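TRAP dicarboxylate transporter, DctP subunit (Sulfurospirillum deleyianum, PDB 4OVS) binds succinate and, as a periplasmic solute-binding protein, probably delivers dicarboxylates to a TRAP transporter. Local coordinates at residues 155-163 against 295-305. Sequence-based numbering, arbitrary orientation.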
ATOM      1  N   LYS A 155       9.533 -11.381 -19.755  1.00 48.30           N
ATOM      2  CA  LYS A 155       9.875 -12.787 -19.549  1.00 47.33           C
ATOM      3  C   LYS A 155       9.668 -13.222 -18.103  1.00 48.34           C
ATOM      4  O   LYS A 155       9.391 -12.386 -17.242  1.00 50.21           O
ATOM      5  CB  LYS A 155      11.329 -13.022 -19.935  1.00 50.98           C
ATOM      6  CG  LYS A 155      12.257 -11.963 -19.401  1.00 51.75           C
ATOM      7  CD  LYS A 155      13.699 -12.295 -19.715  1.00 53.43           C
ATOM      8  CE  LYS A 155      14.607 -11.138 -19.380  1.00 56.54           C
ATOM      9  NZ  LYS A 155      15.997 -11.622 -19.167  1.00 62.47           N
ATOM     10  N   PRO A 156       9.789 -14.538 -17.817  1.00 38.94           N
ATOM     11  CA  PRO A 156       9.587 -14.915 -16.409  1.00 39.39           C
ATOM     12  C   PRO A 156      10.674 -14.385 -15.479  1.00 37.49           C
ATOM     13  O   PRO A 156      11.857 -14.528 -15.811  1.00 36.83           O
ATOM     14  CB  PRO A 156       9.654 -16.436 -16.455  1.00 41.08           C
ATOM     15  CG  PRO A 156       9.247 -16.798 -17.868  1.00 38.30           C
ATOM     16  CD  PRO A 156       9.791 -15.710 -18.714  1.00 38.94           C
ATOM     17  N   ILE A 157      10.292 -13.790 -14.349  1.00 41.83           N
ATOM     18  CA  ILE A 157      11.259 -13.350 -13.336  1.00 41.52           C
ATOM     19  C   ILE A 157      11.450 -14.444 -12.280  1.00 40.63           C
ATOM     20  O   ILE A 157      10.610 -14.600 -11.382  1.00 38.82           O
ATOM     21  CB  ILE A 157      10.784 -12.084 -12.592  1.00 43.84           C
ATOM     22  CG1 ILE A 157      10.236 -11.020 -13.547  1.00 42.01           C
ATOM     23  CG2 ILE A 157      11.924 -11.503 -11.756  1.00 45.73           C
ATOM     24  CD1 ILE A 157      11.205 -10.556 -14.501  1.00 47.75           C
ATOM     25  N   LEU A 158      12.530 -15.217 -12.391  1.00 32.87           N
ATOM     26  CA  LEU A 158      12.764 -16.343 -11.476  1.00 34.20           C
ATOM     27  C   LEU A 158      13.934 -16.050 -10.537  1.00 38.69           C
ATOM     28  O   LEU A 158      13.932 -16.501  -9.381  1.00 35.54           O
ATOM     29  CB  LEU A 158      13.036 -17.639 -12.236  1.00 31.27           C
ATOM     30  CG  LEU A 158      12.008 -18.067 -13.301  1.00 39.82           C
ATOM     31  CD1 LEU A 158      12.311 -19.475 -13.763  1.00 43.57           C
ATOM     32  CD2 LEU A 158      10.545 -17.988 -12.830  1.00 36.55           C
ATOM     33  N   LEU A 159      14.914 -15.300 -11.056  1.00 40.04           N
ATOM     34  CA  LEU A 159      16.107 -14.900 -10.319  1.00 39.50           C
ATOM     35  C   LEU A 159      16.402 -13.463 -10.627  1.00 40.15           C
ATOM     36  O   LEU A 159      15.995 -12.967 -11.679  1.00 41.65           O
ATOM     37  CB  LEU A 159      17.321 -15.669 -10.792  1.00 42.02           C
ATOM     38  CG  LEU A 159      17.408 -17.156 -10.521  1.00 45.70           C
ATOM     39  CD1 LEU A 159      18.600 -17.690 -11.292  1.00 48.05           C
ATOM     40  CD2 LEU A 159      17.536 -17.424  -9.034  1.00 42.67           C
ATOM     41  N   PRO A 160      17.156 -12.795  -9.736  1.00 39.23           N
ATOM     42  CA  PRO A 160      17.547 -11.390  -9.887  1.00 41.50           C
ATOM     43  C   PRO A 160      18.044 -11.075 -11.287  1.00 43.73           C
ATOM     44  O   PRO A 160      17.711 -10.038 -11.860  1.00 43.59           O
ATOM     45  CB  PRO A 160      18.681 -11.252  -8.882  1.00 38.51           C
ATOM     46  CG  PRO A 160      18.289 -12.205  -7.805  1.00 39.09           C
ATOM     47  CD  PRO A 160      17.734 -13.388  -8.524  1.00 36.74           C
ATOM     48  N   GLU A 161      18.847 -11.993 -11.807  1.00 44.82           N
ATOM     49  CA  GLU A 161      19.332 -11.971 -13.161  1.00 51.03           C
ATOM     50  C   GLU A 161      18.249 -11.598 -14.183  1.00 50.20           C
ATOM     51  O   GLU A 161      18.510 -10.869 -15.134  1.00 48.12           O
ATOM     52  CB  GLU A 161      19.891 -13.358 -13.450  1.00 52.39           C
ATOM     53  CG  GLU A 161      20.483 -13.538 -14.800  1.00 60.42           C
ATOM     54  CD  GLU A 161      20.513 -15.004 -15.229  1.00 64.96           C
ATOM     55  OE1 GLU A 161      20.109 -15.868 -14.410  1.00 63.62           O
ATOM     56  OE2 GLU A 161      20.930 -15.283 -16.386  1.00 67.33           O
ATOM     57  N   ASP A 162      17.030 -12.079 -13.980  1.00 44.30           N
ATOM     58  CA  ASP A 162      15.963 -11.902 -14.973  1.00 45.52           C
ATOM     59  C   ASP A 162      15.363 -10.497 -14.998  1.00 43.36           C
ATOM     60  O   ASP A 162      14.812 -10.034 -16.019  1.00 41.59           O
ATOM     61  CB  ASP A 162      14.868 -12.923 -14.718  1.00 43.79           C
ATOM     62  CG  ASP A 162      15.368 -14.327 -14.857  1.00 47.28           C
ATOM     63  OD1 ASP A 162      16.286 -14.529 -15.685  1.00 47.48           O
ATOM     64  OD2 ASP A 162      14.866 -15.213 -14.127  1.00 49.19           O
ATOM     65  N   ALA A 163      15.473  -9.825 -13.866  1.00 39.71           N
ATOM     66  CA  ALA A 163      14.911  -8.496 -13.733  1.00 42.08           C
ATOM     67  C   ALA A 163      15.804  -7.497 -14.454  1.00 40.65           C
ATOM     68  O   ALA A 163      15.362  -6.405 -14.811  1.00 40.78           O
ATOM     69  CB  ALA A 163      14.784  -8.134 -12.271  1.00 44.93           C
ATOM     70  N   HIS A 295       4.457 -18.174 -11.390  1.00 31.37           N
ATOM     71  CA  HIS A 295       5.647 -18.913 -10.981  1.00 30.71           C
ATOM     72  C   HIS A 295       5.846 -18.797  -9.507  1.00 30.27           C
ATOM     73  O   HIS A 295       5.729 -17.721  -8.969  1.00 29.06           O
ATOM     74  CB  HIS A 295       6.898 -18.368 -11.648  1.00 34.69           C
ATOM     75  CG  HIS A 295       6.744 -18.161 -13.108  1.00 37.50           C
ATOM     76  ND1 HIS A 295       6.857 -19.187 -14.018  1.00 39.79           N
ATOM     77  CD2 HIS A 295       6.470 -17.049 -13.824  1.00 41.31           C
ATOM     78  CE1 HIS A 295       6.670 -18.713 -15.235  1.00 39.43           C
ATOM     79  NE2 HIS A 295       6.430 -17.419 -15.145  1.00 41.00           N
ATOM     80  N   THR A 296       6.181 -19.912  -8.876  1.00 26.67           N
ATOM     81  CA  THR A 296       6.492 -19.956  -7.470  1.00 33.89           C
ATOM     82  C   THR A 296       7.988 -20.209  -7.322  1.00 35.41           C
ATOM     83  O   THR A 296       8.582 -20.813  -8.175  1.00 36.10           O
ATOM     84  CB  THR A 296       5.721 -21.078  -6.785  1.00 36.06           C
ATOM     85  OG1 THR A 296       6.147 -22.318  -7.310  1.00 40.93           O
ATOM     86  CG2 THR A 296       4.261 -20.948  -7.029  1.00 36.07           C
ATOM     87  N   LEU A 297       8.600 -19.740  -6.242  1.00 39.01           N
ATOM     88  CA  LEU A 297      10.047 -19.815  -6.126  1.00 37.61           C
ATOM     89  C   LEU A 297      10.520 -21.006  -5.291  1.00 39.07           C
ATOM     90  O   LEU A 297       9.862 -21.434  -4.346  1.00 41.83           O
ATOM     91  CB  LEU A 297      10.605 -18.518  -5.524  1.00 35.47           C
ATOM     92  CG  LEU A 297      10.361 -17.225  -6.307  1.00 38.04           C
ATOM     93  CD1 LEU A 297      10.928 -16.053  -5.531  1.00 39.13           C
ATOM     94  CD2 LEU A 297      10.956 -17.278  -7.708  1.00 42.45           C
ATOM     95  N   THR A 298      11.685 -21.529  -5.639  1.00 41.30           N
ATOM     96  CA  THR A 298      12.316 -22.534  -4.814  1.00 45.35           C
ATOM     97  C   THR A 298      13.024 -21.807  -3.683  1.00 46.52           C
ATOM     98  O   THR A 298      13.282 -20.611  -3.777  1.00 44.07           O
ATOM     99  CB  THR A 298      13.331 -23.339  -5.610  1.00 48.74           C
ATOM    100  OG1 THR A 298      14.442 -22.499  -5.949  1.00 46.90           O
ATOM    101  CG2 THR A 298      12.689 -23.896  -6.891  1.00 47.86           C
ATOM    102  N   PRO A 299      13.317 -22.515  -2.595  1.00 47.48           N
ATOM    103  CA  PRO A 299      14.054 -21.856  -1.503  1.00 50.09           C
ATOM    104  C   PRO A 299      15.383 -21.289  -2.011  1.00 50.69           C
ATOM    105  O   PRO A 299      15.854 -20.238  -1.566  1.00 48.19           O
ATOM    106  CB  PRO A 299      14.281 -22.993  -0.505  1.00 52.47           C
ATOM    107  CG  PRO A 299      13.174 -23.979  -0.792  1.00 49.32           C
ATOM    108  CD  PRO A 299      12.956 -23.906  -2.275  1.00 47.37           C
ATOM    109  N   GLU A 300      15.972 -22.001  -2.960  1.00 55.89           N
ATOM    110  CA  GLU A 300      17.216 -21.574  -3.568  1.00 61.26           C
ATOM    111  C   GLU A 300      16.967 -20.221  -4.231  1.00 60.01           C
ATOM    112  O   GLU A 300      17.721 -19.268  -4.020  1.00 57.66           O
ATOM    113  CB  GLU A 300      17.674 -22.626  -4.581  1.00 62.56           C
ATOM    114  CG  GLU A 300      19.140 -22.551  -4.979  1.00 69.62           C
ATOM    115  CD  GLU A 300      19.665 -23.871  -5.573  1.00 73.99           C
ATOM    116  OE1 GLU A 300      18.871 -24.833  -5.682  1.00 72.45           O
ATOM    117  OE2 GLU A 300      20.867 -23.957  -5.920  1.00 77.21           O
ATOM    118  N   GLN A 301      15.900 -20.143  -5.022  1.00 43.33           N
ATOM    119  CA  GLN A 301      15.508 -18.896  -5.679  1.00 41.75           C
ATOM    120  C   GLN A 301      15.166 -17.793  -4.675  1.00 42.12           C
ATOM    121  O   GLN A 301      15.542 -16.629  -4.867  1.00 42.26           O
ATOM    122  CB  GLN A 301      14.335 -19.146  -6.630  1.00 43.83           C
ATOM    123  CG  GLN A 301      14.722 -20.024  -7.840  1.00 45.77           C
ATOM    124  CD  GLN A 301      13.531 -20.528  -8.647  1.00 44.50           C
ATOM    125  OE1 GLN A 301      12.390 -20.555  -8.176  1.00 41.05           O
ATOM    126  NE2 GLN A 301      13.796 -20.903  -9.883  1.00 48.83           N
ATOM    127  N   LYS A 302      14.488 -18.141  -3.588  1.00 43.40           N
ATOM    128  CA  LYS A 302      14.142 -17.133  -2.584  1.00 45.08           C
ATOM    129  C   LYS A 302      15.372 -16.543  -1.886  1.00 43.37           C
ATOM    130  O   LYS A 302      15.447 -15.347  -1.628  1.00 44.20           O
ATOM    131  CB  LYS A 302      13.226 -17.727  -1.536  1.00 48.78           C
ATOM    132  CG  LYS A 302      12.855 -16.749  -0.458  1.00 51.13           C
ATOM    133  CD  LYS A 302      11.809 -17.336   0.462  1.00 52.61           C
ATOM    134  CE  LYS A 302      11.328 -16.305   1.462  1.00 52.19           C
ATOM    135  NZ  LYS A 302      10.651 -16.924   2.649  1.00 53.65           N
ATOM    136  N   ALA A 303      16.332 -17.396  -1.574  1.00 42.60           N
ATOM    137  CA  ALA A 303      17.551 -16.967  -0.928  1.00 42.80           C
ATOM    138  C   ALA A 303      18.246 -15.919  -1.775  1.00 43.40           C
ATOM    139  O   ALA A 303      18.676 -14.881  -1.282  1.00 47.37           O
ATOM    140  CB  ALA A 303      18.439 -18.139  -0.749  1.00 47.76           C
ATOM    141  N   ALA A 304      18.348 -16.196  -3.061  1.00 42.22           N
ATOM    142  CA  ALA A 304      19.093 -15.335  -3.969  1.00 46.80           C
ATOM    143  C   ALA A 304      18.429 -13.965  -4.077  1.00 45.75           C
ATOM    144  O   ALA A 304      19.091 -12.934  -4.235  1.00 42.44           O
ATOM    145  CB  ALA A 304      19.177 -15.986  -5.329  1.00 48.22           C
ATOM    146  N   TRP A 305      17.110 -13.955  -4.014  1.00 38.10           N
ATOM    147  CA  TRP A 305      16.398 -12.691  -3.972  1.00 36.66           C
ATOM    148  C   TRP A 305      16.700 -11.939  -2.681  1.00 37.60           C
ATOM    149  O   TRP A 305      16.868 -10.718  -2.694  1.00 36.77           O
ATOM    150  CB  TRP A 305      14.891 -12.929  -4.111  1.00 36.12           C
ATOM    151  CG  TRP A 305      14.488 -13.232  -5.520  1.00 34.52           C
ATOM    152  CD1 TRP A 305      14.108 -14.443  -6.029  1.00 34.75           C
ATOM    153  CD2 TRP A 305      14.432 -12.308  -6.600  1.00 34.61           C
ATOM    154  NE1 TRP A 305      13.821 -14.328  -7.360  1.00 32.80           N
ATOM    155  CE2 TRP A 305      14.017 -13.028  -7.741  1.00 37.84           C
ATOM    156  CE3 TRP A 305      14.697 -10.940  -6.721  1.00 36.80           C
ATOM    157  CZ2 TRP A 305      13.853 -12.422  -8.978  1.00 37.75           C
ATOM    158  CZ3 TRP A 305      14.531 -10.339  -7.954  1.00 36.75           C
ATOM    159  CH2 TRP A 305      14.104 -11.078  -9.065  1.00 40.26           C
TER
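Pro160 covers one face of the Trp305 indole at a tilt, its N 3.4 Å above the ring plane toward the rim and its CD 3.9 Å from the centroid of the six-membered ring in a CH-pi contact, nearly on the ring normal (14° off). The edge of the same indole meets three residues: Ile157 reaches CH2 through its CG2 at 3.5 Å, the Ala163 methyl comes up more loosely beside it, and the carbonyl of Leu158 takes the indole N-H. That hydrogen bond, Trp305 NE1 to Leu158 O, spans 3.0 Å but is bent, with the nitrogen well above the carbonyl plane; together with the proline it fixes the turn of the indole. The ring of His295 receives Leu158 CD2 over one face, 4.2 Å from its centroid, while Pro156 CB approaches obliquely near NE2. With CG of Leu158 anti to its carbonyl carbon (chi1 -53°), the isobutyl group reaches the imidazole while the carbonyl serves the tryptophan. Leu297 CD2 and the aliphatic part of Gln301 pack around that carbonyl, and Leu159 CD2 rests across Gln301 CG at 4.0 Å. Each segment is also braced internally. Asp162 OD2 accepts the backbone N-H groups of both Leu158 and Leu159, holding the turn before helix 160-163, and Thr298 and Gln301 form a capping box that starts helix 299-310. The contact thus joins the loop leading into helix 160-163 to the end of strand 293-295 and the first turns of helix 299-310, away from the succinate site. Leu150 of strand 137-152 touches both Ile157 and Trp305, and strand 225-227 pairs with strand 293-295, where Asp225 OD2 hydrogen-bonds His295 NE2.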